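Local coordinates for protein 4-amino-4-deoxy-L-arabinose transferase or related glycosyltransferases of PMT family (Cupriavidus metallidurans, PDB 5EZM) that probably transfers a pentose sugar such as aminoarabinose from a polyprenyl phosphate carrier to lipid A, as an integral membrane glycosyltransferase of the GT-C fold, at residues 79-87 with 509-520. Numbering follows the deposited sequence.
Sequences RYNALKYFE and ELTFGATVEPQR
Arg79 and Glu517 illustrate how a bidentate salt bridge can tie distant parts of a GT-C glycosyltransferase, here a beta hairpin closed by a type I' turn from Tyr80 to Leu83 and the end of helix 511-516, in the region assigned to the aminoarabinose transferase C-terminal family. The two side chains approach from opposite directions, their flat ends nearly coplanar at 9°. Arg79 NH1 meets the syn lone pair of Glu517 OE1 at 2.6 Å, while Arg79 NH2 reaches Glu517 OE2 at 3.0 Å. The arm is extended from CG to NE, the guanidinium turned out of its line by a chi4 of -92°. Arg520 stacks flat on it, planes 21° apart; Glu517 OE1 lies 3.8 Å from Arg520 NE, a long pairing of charges alone that probably offsets the like charges. Arg79 NH1 also donates, less straight, to Ala82 O from above the carbonyl plane. With an alanine at Arg79, the Glu517 carboxylate is likely to lose both nitrogens that grip it, and Arg520 the flat group it stacks on.

Deeper in, Leu510 lies crosswise to Leu83, Leu510 CB 4.0 Å from Leu83 CD1, and Leu510 CD2 packs against Tyr80 CB. Glu509 OE2, paired with Arg61, lies obliquely by the Tyr85 ring. Beyond, Glu87 binds the zinc ion with His268 and His270. A water accepts from Lys84 N at 2.6 Å and donates to Gly513 O and Glu517 OE1.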
loop_
_atom_site.group_PDB
_atom_site.type_symbol
_atom_site.label_atom_id
_atom_site.label_comp_id
_atom_site.label_asym_id
_atom_site.label_seq_id
_atom_site.Cartn_x
_atom_site.Cartn_y
_atom_site.Cartn_z
ATOM N N ARG A 79 -3.408 -18.724 3.528
ATOM C CA ARG A 79 -4.836 -18.999 3.490
ATOM C C ARG A 79 -5.633 -17.727 3.730
ATOM O O ARG A 79 -5.236 -16.866 4.522
ATOM C CB ARG A 79 -5.225 -20.065 4.519
ATOM C CG ARG A 79 -4.752 -21.457 4.147
ATOM C CD ARG A 79 -5.369 -22.525 5.034
ATOM N NE ARG A 79 -4.879 -23.851 4.675
ATOM C CZ ARG A 79 -5.481 -24.658 3.809
ATOM N NH1 ARG A 79 -6.606 -24.277 3.217
ATOM N NH2 ARG A 79 -4.961 -25.846 3.534
ATOM N N TYR A 80 -6.758 -17.612 3.027
ATOM C CA TYR A 80 -7.678 -16.488 3.160
ATOM C C TYR A 80 -9.064 -17.072 3.392
ATOM O O TYR A 80 -9.627 -17.719 2.500
ATOM C CB TYR A 80 -7.647 -15.596 1.914
ATOM C CG TYR A 80 -8.416 -14.295 2.037
ATOM C CD1 TYR A 80 -8.563 -13.660 3.262
ATOM C CD2 TYR A 80 -9.003 -13.708 0.923
ATOM C CE1 TYR A 80 -9.265 -12.466 3.375
ATOM C CE2 TYR A 80 -9.712 -12.519 1.026
ATOM C CZ TYR A 80 -9.841 -11.901 2.255
ATOM O OH TYR A 80 -10.545 -10.718 2.364
ATOM N N ASN A 81 -9.602 -16.853 4.593
ATOM C CA ASN A 81 -10.855 -17.468 5.025
ATOM C C ASN A 81 -10.770 -18.990 4.918
ATOM O O ASN A 81 -11.631 -19.649 4.329
ATOM C CB ASN A 81 -12.041 -16.905 4.241
ATOM C CG ASN A 81 -12.228 -15.416 4.475
ATOM O OD1 ASN A 81 -12.851 -15.005 5.454
ATOM N ND2 ASN A 81 -11.675 -14.598 3.583
ATOM N N ALA A 82 -9.693 -19.537 5.484
ATOM C CA ALA A 82 -9.456 -20.972 5.595
ATOM C C ALA A 82 -9.165 -21.602 4.238
ATOM O O ALA A 82 -8.932 -22.812 4.155
ATOM C CB ALA A 82 -10.643 -21.672 6.267
ATOM N N LEU A 83 -9.146 -20.802 3.177
ATOM C CA LEU A 83 -8.937 -21.307 1.829
ATOM C C LEU A 83 -7.585 -20.863 1.289
ATOM O O LEU A 83 -7.125 -19.750 1.560
ATOM C CB LEU A 83 -10.043 -20.834 0.883
ATOM C CG LEU A 83 -11.461 -21.258 1.248
ATOM C CD1 LEU A 83 -12.436 -20.612 0.285
ATOM C CD2 LEU A 83 -11.584 -22.772 1.224
ATOM N N LYS A 84 -6.959 -21.750 0.514
ATOM C CA LYS A 84 -5.653 -21.462 -0.066
ATOM C C LYS A 84 -5.712 -20.199 -0.912
ATOM O O LYS A 84 -6.607 -20.033 -1.748
ATOM C CB LYS A 84 -5.176 -22.639 -0.917
ATOM C CG LYS A 84 -4.879 -23.904 -0.134
ATOM C CD LYS A 84 -4.368 -24.998 -1.051
ATOM C CE LYS A 84 -3.966 -26.232 -0.266
ATOM N NZ LYS A 84 -3.274 -27.238 -1.124
ATOM N N TYR A 85 -4.755 -19.304 -0.682
ATOM C CA TYR A 85 -4.642 -18.042 -1.408
ATOM C C TYR A 85 -3.227 -17.985 -1.971
ATOM O O TYR A 85 -2.278 -17.678 -1.245
ATOM C CB TYR A 85 -4.938 -16.857 -0.496
ATOM C CG TYR A 85 -5.046 -15.529 -1.208
ATOM C CD1 TYR A 85 -6.143 -15.237 -2.009
ATOM C CD2 TYR A 85 -4.059 -14.562 -1.069
ATOM C CE1 TYR A 85 -6.250 -14.019 -2.661
ATOM C CE2 TYR A 85 -4.159 -13.340 -1.716
ATOM C CZ TYR A 85 -5.257 -13.075 -2.510
ATOM O OH TYR A 85 -5.364 -11.863 -3.157
ATOM N N PHE A 86 -3.086 -18.293 -3.259
ATOM C CA PHE A 86 -1.790 -18.348 -3.923
ATOM C C PHE A 86 -1.605 -17.208 -4.921
ATOM O O PHE A 86 -0.871 -17.352 -5.902
ATOM C CB PHE A 86 -1.605 -19.693 -4.622
ATOM C CG PHE A 86 -1.529 -20.862 -3.683
ATOM C CD1 PHE A 86 -1.161 -20.683 -2.357
ATOM C CD2 PHE A 86 -1.819 -22.144 -4.128
ATOM C CE1 PHE A 86 -1.087 -21.765 -1.488
ATOM C CE2 PHE A 86 -1.745 -23.231 -3.268
ATOM C CZ PHE A 86 -1.381 -23.040 -1.945
ATOM N N GLU A 87 -2.259 -16.069 -4.689
ATOM C CA GLU A 87 -2.131 -14.939 -5.599
ATOM C C GLU A 87 -1.000 -13.986 -5.216
ATOM O O GLU A 87 -0.654 -13.116 -6.021
ATOM C CB GLU A 87 -3.464 -14.164 -5.697
ATOM C CG GLU A 87 -4.722 -15.046 -5.857
ATOM C CD GLU A 87 -5.475 -14.887 -7.199
ATOM O OE1 GLU A 87 -5.075 -14.080 -8.064
ATOM O OE2 GLU A 87 -6.495 -15.585 -7.394
ATOM N N GLU A 509 -11.946 -14.268 -5.881
ATOM C CA GLU A 509 -10.533 -14.632 -5.873
ATOM C C GLU A 509 -10.239 -15.866 -5.030
ATOM O O GLU A 509 -9.103 -16.353 -5.051
ATOM C CB GLU A 509 -9.702 -13.458 -5.366
ATOM C CG GLU A 509 -9.809 -13.247 -3.869
ATOM C CD GLU A 509 -9.652 -11.795 -3.473
ATOM O OE1 GLU A 509 -10.307 -10.935 -4.100
ATOM O OE2 GLU A 509 -8.870 -11.511 -2.538
ATOM N N LEU A 510 -11.217 -16.376 -4.282
ATOM C CA LEU A 510 -11.061 -17.621 -3.546
ATOM C C LEU A 510 -11.520 -18.835 -4.342
ATOM O O LEU A 510 -11.405 -19.963 -3.846
ATOM C CB LEU A 510 -11.820 -17.548 -2.217
ATOM C CG LEU A 510 -11.179 -16.654 -1.154
ATOM C CD1 LEU A 510 -12.065 -16.540 0.074
ATOM C CD2 LEU A 510 -9.806 -17.186 -0.774
ATOM N N THR A 511 -12.020 -18.624 -5.564
ATOM C CA THR A 511 -12.494 -19.723 -6.403
ATOM C C THR A 511 -11.504 -20.882 -6.426
ATOM O O THR A 511 -11.868 -22.032 -6.145
ATOM C CB THR A 511 -12.754 -19.216 -7.823
ATOM O OG1 THR A 511 -13.997 -18.504 -7.861
ATOM C CG2 THR A 511 -12.795 -20.376 -8.811
ATOM N N PHE A 512 -10.239 -20.592 -6.741
ATOM C CA PHE A 512 -9.227 -21.641 -6.806
ATOM C C PHE A 512 -9.164 -22.415 -5.497
ATOM O O PHE A 512 -9.236 -23.651 -5.486
ATOM C CB PHE A 512 -7.868 -21.031 -7.145
ATOM C CG PHE A 512 -6.775 -22.044 -7.307
ATOM C CD1 PHE A 512 -6.602 -22.704 -8.510
ATOM C CD2 PHE A 512 -5.918 -22.332 -6.259
ATOM C CE1 PHE A 512 -5.595 -23.636 -8.665
ATOM C CE2 PHE A 512 -4.908 -23.265 -6.408
ATOM C CZ PHE A 512 -4.746 -23.917 -7.614
ATOM N N GLY A 513 -9.064 -21.697 -4.375
ATOM C CA GLY A 513 -9.043 -22.371 -3.089
ATOM C C GLY A 513 -10.299 -23.183 -2.851
ATOM O O GLY A 513 -10.247 -24.280 -2.288
ATOM N N ALA A 514 -11.444 -22.669 -3.306
ATOM C CA ALA A 514 -12.697 -23.386 -3.128
ATOM C C ALA A 514 -12.734 -24.683 -3.922
ATOM O O ALA A 514 -13.505 -25.584 -3.575
ATOM C CB ALA A 514 -13.876 -22.497 -3.527
ATOM N N THR A 515 -11.917 -24.806 -4.965
ATOM C CA THR A 515 -11.982 -25.976 -5.831
ATOM C C THR A 515 -10.967 -27.050 -5.469
ATOM O O THR A 515 -11.242 -28.237 -5.675
ATOM C CB THR A 515 -11.788 -25.554 -7.291
ATOM O OG1 THR A 515 -12.595 -24.400 -7.554
ATOM C CG2 THR A 515 -12.205 -26.668 -8.233
ATOM N N VAL A 516 -9.808 -26.672 -4.923
ATOM C CA VAL A 516 -8.809 -27.666 -4.545
ATOM C C VAL A 516 -9.103 -28.286 -3.186
ATOM O O VAL A 516 -8.582 -29.366 -2.882
ATOM C CB VAL A 516 -7.398 -27.056 -4.547
ATOM C CG1 VAL A 516 -6.997 -26.659 -5.959
ATOM C CG2 VAL A 516 -7.340 -25.860 -3.616
ATOM N N GLU A 517 -9.916 -27.635 -2.359
ATOM C CA GLU A 517 -10.356 -28.180 -1.074
ATOM C C GLU A 517 -11.865 -27.998 -0.964
ATOM O O GLU A 517 -12.353 -27.182 -0.173
ATOM C CB GLU A 517 -9.625 -27.508 0.090
ATOM C CG GLU A 517 -8.158 -27.914 0.223
ATOM C CD GLU A 517 -7.444 -27.218 1.374
ATOM O OE1 GLU A 517 -7.820 -26.078 1.717
ATOM O OE2 GLU A 517 -6.503 -27.817 1.938
ATOM N N PRO A 518 -12.639 -28.757 -1.748
ATOM C CA PRO A 518 -14.091 -28.527 -1.798
ATOM C C PRO A 518 -14.831 -28.916 -0.528
ATOM O O PRO A 518 -16.002 -28.541 -0.382
ATOM C CB PRO A 518 -14.538 -29.392 -2.982
ATOM C CG PRO A 518 -13.528 -30.486 -3.036
ATOM C CD PRO A 518 -12.224 -29.865 -2.625
ATOM N N GLN A 519 -14.201 -29.648 0.390
ATOM C CA GLN A 519 -14.846 -30.016 1.644
ATOM C C GLN A 519 -14.915 -28.865 2.639
ATOM O O GLN A 519 -15.423 -29.056 3.749
ATOM C CB GLN A 519 -14.122 -31.206 2.281
ATOM C CG GLN A 519 -14.258 -32.501 1.491
ATOM C CD GLN A 519 -13.665 -33.695 2.214
ATOM O OE1 GLN A 519 -13.028 -33.551 3.257
ATOM N NE2 GLN A 519 -13.875 -34.884 1.661
ATOM N N ARG A 520 -14.424 -27.682 2.269
ATOM C CA ARG A 520 -14.438 -26.512 3.135
ATOM C C ARG A 520 -15.356 -25.415 2.612
ATOM O O ARG A 520 -15.330 -24.293 3.135
ATOM C CB ARG A 520 -13.017 -25.966 3.299
ATOM C CG ARG A 520 -11.958 -27.037 3.501
ATOM C CD ARG A 520 -10.559 -26.447 3.426
ATOM N NE ARG A 520 -10.253 -25.594 4.570
ATOM C CZ ARG A 520 -9.464 -25.953 5.577
ATOM N NH1 ARG A 520 -8.894 -27.150 5.578
ATOM N NH2 ARG A 520 -9.240 -25.114 6.580
HETATM O O HOH W 1 -8.415 -19.266 -4.263
HETATM O O HOH W 2 -8.045 -24.016 -0.294
HETATM O O HOH W 3 -6.778 -17.566 -5.799
#